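Local coordinates for protein endoglucanase (PDB 1VHO) that probably acts as a metal-dependent aminopeptidase of the M42 family, using two divalent metal cations per subunit, at residues I218-F230 / N294-M308. Numbering follows the deposited sequence.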
loop_
_atom_site.group_PDB
_atom_site.type_symbol
_atom_site.label_atom_id
_atom_site.label_comp_id
_atom_site.label_asym_id
_atom_site.label_seq_id
_atom_site.Cartn_x
_atom_site.Cartn_y
_atom_site.Cartn_z
ATOM N N ILE A 218 3.262 -19.852 12.319
ATOM C CA ILE A 218 4.328 -20.468 11.564
ATOM C C ILE A 218 5.544 -19.542 11.556
ATOM O O ILE A 218 5.432 -18.367 11.883
ATOM C CB ILE A 218 3.914 -20.690 10.094
ATOM C CG1 ILE A 218 3.526 -19.327 9.466
ATOM C CG2 ILE A 218 2.802 -21.684 9.910
ATOM C CD1 ILE A 218 3.900 -19.312 7.983
ATOM N N ASN A 219 6.684 -20.078 11.162
ATOM C CA ASN A 219 7.906 -19.302 11.016
ATOM C C ASN A 219 8.337 -19.529 9.560
ATOM O O ASN A 219 8.730 -20.638 9.195
ATOM C CB ASN A 219 9.024 -19.727 11.958
ATOM C CG ASN A 219 10.089 -18.652 12.059
ATOM O OD1 ASN A 219 9.806 -17.491 12.373
ATOM N ND2 ASN A 219 11.336 -19.024 11.810
ATOM N N PRO A 220 8.120 -18.534 8.701
ATOM C CA PRO A 220 8.484 -18.716 7.309
ATOM C C PRO A 220 9.983 -18.948 7.160
ATOM O O PRO A 220 10.784 -18.349 7.878
ATOM C CB PRO A 220 8.099 -17.406 6.634
ATOM C CG PRO A 220 7.720 -16.441 7.695
ATOM C CD PRO A 220 7.703 -17.173 9.011
ATOM N N ASP A 221 10.337 -19.712 6.154
ATOM C CA ASP A 221 11.726 -19.975 5.806
ATOM C C ASP A 221 12.317 -18.812 5.028
ATOM O O ASP A 221 13.537 -18.642 4.964
ATOM C CB ASP A 221 11.753 -21.251 4.931
ATOM C CG ASP A 221 11.212 -22.403 5.770
ATOM O OD1 ASP A 221 11.762 -22.614 6.884
ATOM O OD2 ASP A 221 10.224 -23.006 5.363
ATOM N N ALA A 222 11.447 -18.022 4.345
ATOM C CA ALA A 222 11.947 -16.873 3.585
ATOM C C ALA A 222 10.800 -15.845 3.451
ATOM O O ALA A 222 9.643 -16.248 3.458
ATOM C CB ALA A 222 12.501 -17.217 2.232
ATOM N N ALA A 223 11.160 -14.561 3.523
ATOM C CA ALA A 223 10.086 -13.554 3.439
ATOM C C ALA A 223 10.471 -12.479 2.424
ATOM O O ALA A 223 11.637 -12.102 2.357
ATOM C CB ALA A 223 9.908 -12.892 4.797
ATOM N N ILE A 224 9.483 -12.030 1.663
ATOM C CA ILE A 224 9.754 -10.946 0.703
ATOM C C ILE A 224 8.780 -9.808 1.090
ATOM O O ILE A 224 7.574 -10.016 1.064
ATOM C CB ILE A 224 9.608 -11.390 -0.740
ATOM C CG1 ILE A 224 10.455 -12.682 -1.002
ATOM C CG2 ILE A 224 10.048 -10.256 -1.675
ATOM C CD1 ILE A 224 10.498 -13.007 -2.531
ATOM N N VAL A 225 9.322 -8.670 1.467
ATOM C CA VAL A 225 8.512 -7.526 1.892
ATOM C C VAL A 225 8.378 -6.580 0.708
ATOM O O VAL A 225 9.371 -6.252 0.086
ATOM C CB VAL A 225 9.155 -6.770 3.077
ATOM C CG1 VAL A 225 8.470 -5.453 3.375
ATOM C CG2 VAL A 225 9.180 -7.664 4.312
HETATM N N MSE A 226 7.155 -6.103 0.464
HETATM C CA MSE A 226 6.930 -5.208 -0.657
HETATM C C MSE A 226 7.039 -3.752 -0.189
HETATM O O MSE A 226 6.509 -3.428 0.878
HETATM C CB MSE A 226 5.477 -5.371 -1.145
HETATM C CG MSE A 226 5.063 -6.730 -1.640
HETATM SE SE MSE A 226 5.908 -7.090 -3.325
HETATM C CE MSE A 226 7.485 -7.991 -2.716
ATOM N N ASP A 227 7.489 -2.899 -1.088
ATOM C CA ASP A 227 7.529 -1.476 -0.757
ATOM C C ASP A 227 7.473 -0.731 -2.096
ATOM O O ASP A 227 7.238 -1.359 -3.137
ATOM C CB ASP A 227 8.804 -1.121 0.005
ATOM C CG ASP A 227 8.642 0.075 0.930
ATOM O OD1 ASP A 227 7.711 0.901 0.777
ATOM O OD2 ASP A 227 9.464 0.209 1.861
ATOM N N VAL A 228 7.589 0.580 -2.044
ATOM C CA VAL A 228 7.627 1.378 -3.269
ATOM C C VAL A 228 8.852 2.307 -3.148
ATOM O O VAL A 228 9.303 2.544 -2.014
ATOM C CB VAL A 228 6.380 2.243 -3.524
ATOM C CG1 VAL A 228 5.174 1.330 -3.883
ATOM C CG2 VAL A 228 6.067 3.042 -2.266
ATOM N N THR A 229 9.339 2.767 -4.290
ATOM C CA THR A 229 10.494 3.689 -4.221
ATOM C C THR A 229 10.547 4.546 -5.464
ATOM O O THR A 229 9.917 4.302 -6.482
ATOM C CB THR A 229 11.791 2.826 -4.189
ATOM O OG1 THR A 229 12.917 3.632 -3.822
ATOM C CG2 THR A 229 12.083 2.237 -5.576
ATOM N N PHE A 230 11.440 5.536 -5.482
ATOM C CA PHE A 230 11.672 6.261 -6.752
ATOM C C PHE A 230 12.999 7.007 -6.606
ATOM O O PHE A 230 13.977 6.656 -7.252
ATOM C CB PHE A 230 10.558 7.182 -7.203
ATOM C CG PHE A 230 10.660 7.547 -8.674
ATOM C CD1 PHE A 230 10.542 6.564 -9.646
ATOM C CD2 PHE A 230 10.902 8.851 -9.055
ATOM C CE1 PHE A 230 10.674 6.893 -10.992
ATOM C CE2 PHE A 230 11.058 9.184 -10.403
ATOM C CZ PHE A 230 10.945 8.201 -11.367
ATOM N N ASN A 294 13.789 -12.979 14.502
ATOM C CA ASN A 294 13.415 -14.370 14.423
ATOM C C ASN A 294 14.196 -15.161 13.398
ATOM O O ASN A 294 13.802 -16.291 13.081
ATOM C CB ASN A 294 11.908 -14.466 14.115
ATOM C CG ASN A 294 11.083 -14.403 15.387
ATOM O OD1 ASN A 294 10.375 -15.368 15.687
ATOM N ND2 ASN A 294 11.193 -13.314 16.127
ATOM N N GLY A 295 15.266 -14.593 12.834
ATOM C CA GLY A 295 16.063 -15.285 11.837
ATOM C C GLY A 295 15.421 -15.538 10.491
ATOM O O GLY A 295 15.875 -16.422 9.736
ATOM N N VAL A 296 14.367 -14.797 10.112
ATOM C CA VAL A 296 13.759 -15.056 8.797
ATOM C C VAL A 296 14.608 -14.443 7.686
ATOM O O VAL A 296 14.813 -13.224 7.733
ATOM C CB VAL A 296 12.328 -14.470 8.745
ATOM C CG1 VAL A 296 11.717 -14.657 7.359
ATOM C CG2 VAL A 296 11.450 -15.132 9.786
ATOM N N ARG A 297 15.085 -15.225 6.734
ATOM C CA ARG A 297 15.880 -14.634 5.638
ATOM C C ARG A 297 14.912 -13.706 4.858
ATOM O O ARG A 297 13.906 -14.235 4.397
ATOM C CB ARG A 297 16.461 -15.702 4.750
ATOM C CG ARG A 297 17.386 -16.653 5.559
ATOM C CD ARG A 297 18.061 -17.660 4.632
ATOM N NE ARG A 297 17.253 -18.846 4.441
ATOM C CZ ARG A 297 16.348 -19.046 3.500
ATOM N NH1 ARG A 297 16.120 -18.097 2.603
ATOM N NH2 ARG A 297 15.672 -20.188 3.464
ATOM N N THR A 298 15.273 -12.438 4.732
ATOM C CA THR A 298 14.375 -11.485 4.096
ATOM C C THR A 298 14.936 -10.699 2.931
ATOM O O THR A 298 16.123 -10.405 2.789
ATOM C CB THR A 298 13.854 -10.488 5.162
ATOM O OG1 THR A 298 13.347 -11.187 6.319
ATOM C CG2 THR A 298 12.667 -9.682 4.631
ATOM N N SER A 299 14.031 -10.408 1.987
ATOM C CA SER A 299 14.340 -9.619 0.816
ATOM C C SER A 299 13.345 -8.447 0.742
ATOM O O SER A 299 12.177 -8.652 1.102
ATOM C CB SER A 299 14.224 -10.464 -0.463
ATOM O OG SER A 299 14.325 -9.594 -1.599
ATOM N N LEU A 300 13.781 -7.284 0.304
ATOM C CA LEU A 300 12.927 -6.123 0.108
ATOM C C LEU A 300 12.865 -5.850 -1.396
ATOM O O LEU A 300 13.896 -5.777 -2.065
ATOM C CB LEU A 300 13.477 -4.871 0.783
ATOM C CG LEU A 300 12.646 -3.571 0.521
ATOM C CD1 LEU A 300 11.401 -3.669 1.411
ATOM C CD2 LEU A 300 13.521 -2.395 0.899
ATOM N N ILE A 301 11.665 -5.831 -1.976
ATOM C CA ILE A 301 11.512 -5.570 -3.406
ATOM C C ILE A 301 10.452 -4.466 -3.551
ATOM O O ILE A 301 9.368 -4.613 -2.978
ATOM C CB ILE A 301 11.165 -6.791 -4.250
ATOM C CG1 ILE A 301 12.171 -7.940 -4.010
ATOM C CG2 ILE A 301 11.197 -6.447 -5.745
ATOM C CD1 ILE A 301 11.836 -9.244 -4.635
ATOM N N SER A 302 10.740 -3.480 -4.359
ATOM C CA SER A 302 9.901 -2.321 -4.515
ATOM C C SER A 302 9.415 -2.034 -5.918
ATOM O O SER A 302 10.094 -2.315 -6.905
ATOM C CB SER A 302 10.690 -1.040 -4.066
ATOM O OG SER A 302 10.979 -1.151 -2.659
ATOM N N ILE A 303 8.221 -1.409 -5.952
ATOM C CA ILE A 303 7.640 -0.960 -7.225
ATOM C C ILE A 303 7.987 0.527 -7.414
ATOM O O ILE A 303 7.789 1.328 -6.477
ATOM C CB ILE A 303 6.109 -1.135 -7.139
ATOM C CG1 ILE A 303 5.722 -2.621 -7.221
ATOM C CG2 ILE A 303 5.422 -0.351 -8.275
ATOM C CD1 ILE A 303 6.122 -3.357 -8.489
ATOM N N PRO A 304 8.530 0.933 -8.551
ATOM C CA PRO A 304 8.859 2.329 -8.820
ATOM C C PRO A 304 7.557 3.152 -8.787
ATOM O O PRO A 304 6.546 2.712 -9.346
ATOM C CB PRO A 304 9.376 2.362 -10.265
ATOM C CG PRO A 304 9.909 0.937 -10.440
ATOM C CD PRO A 304 8.862 0.086 -9.724
ATOM N N LEU A 305 7.608 4.248 -8.068
ATOM C CA LEU A 305 6.371 5.087 -8.005
ATOM C C LEU A 305 6.798 6.523 -8.134
ATOM O O LEU A 305 7.779 6.955 -7.525
ATOM C CB LEU A 305 5.692 4.753 -6.673
ATOM C CG LEU A 305 4.416 5.502 -6.301
ATOM C CD1 LEU A 305 3.649 4.650 -5.289
ATOM C CD2 LEU A 305 4.718 6.874 -5.691
ATOM N N LYS A 306 6.064 7.323 -8.895
ATOM C CA LYS A 306 6.428 8.744 -9.021
ATOM C C LYS A 306 5.417 9.591 -8.288
ATOM O O LYS A 306 4.239 9.219 -8.177
ATOM C CB LYS A 306 6.469 9.024 -10.534
ATOM C CG LYS A 306 7.244 10.264 -10.950
ATOM C CD LYS A 306 7.294 10.342 -12.481
ATOM C CE LYS A 306 8.501 11.113 -12.968
ATOM N NZ LYS A 306 8.325 12.589 -12.851
ATOM N N TYR A 307 5.806 10.736 -7.742
ATOM C CA TYR A 307 4.906 11.667 -7.058
ATOM C C TYR A 307 4.416 11.098 -5.733
ATOM O O TYR A 307 3.265 11.186 -5.322
ATOM C CB TYR A 307 3.752 12.176 -7.933
ATOM C CG TYR A 307 4.213 12.579 -9.322
ATOM C CD1 TYR A 307 5.133 13.585 -9.526
ATOM C CD2 TYR A 307 3.734 11.861 -10.425
ATOM C CE1 TYR A 307 5.559 13.898 -10.825
ATOM C CE2 TYR A 307 4.152 12.152 -11.706
ATOM C CZ TYR A 307 5.078 13.166 -11.888
ATOM O OH TYR A 307 5.486 13.460 -13.165
HETATM N N MSE A 308 5.362 10.466 -5.038
HETATM C CA MSE A 308 5.163 9.855 -3.746
HETATM C C MSE A 308 4.385 10.787 -2.813
HETATM O O MSE A 308 4.681 11.979 -2.804
HETATM C CB MSE A 308 6.552 9.690 -3.072
HETATM C CG MSE A 308 6.449 8.951 -1.745
HETATM SE SE MSE A 308 6.109 7.091 -2.056
HETATM C CE MSE A 308 7.687 6.592 -3.017
HETATM O O HOH W 1 14.958 -17.959 7.024
#
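K306 lays its aliphatic chain over one face of the F230 ring, K306 CG being 4.0 Å from F230 CE2, while P304 CB sits at the ring's edge. F230 CG stands anti to the backbone N (chi1 -162°), which puts the ring beside P304 and K306. Cutting F230 back to an alanine is likely to leave K306 CG and P304 CB without this ring and open a gap between them, though K306 would still lie on Y307. At the other end, D221 O lies over one face of the R297 guanidinium, 3.0 Å from NH2, too poorly angled for a hydrogen bond; a water joins D221 O to R297 N instead.

Between these ends, eight backbone hydrogen bonds, from A223 N to R297 O through L305 N to T229 O, join the two segments in parallel. V225 N to S299 O (2.9 Å, 167° at the hydrogen) is nearly straight, whereas D227 N to I301 O bends to 142° and meets the carbonyl tilted from its plane. I224 CG2 packs on I301 CD1 at 3.6 Å, on the face that helix 317-333 covers. V228 CG2 touches CE of selenomethionine M308 at 4.0 Å. D227 CB lies 3.4 Å from S302 OG on the same face of the sheet, and D227 OD1 takes a salt bridge from R281. This pair of adjacent parallel strands lies within the mixed sheet of the M42 peptidase domain, its C-terminal end bringing D227, a predicted zinc ligand, to the probable two-metal site.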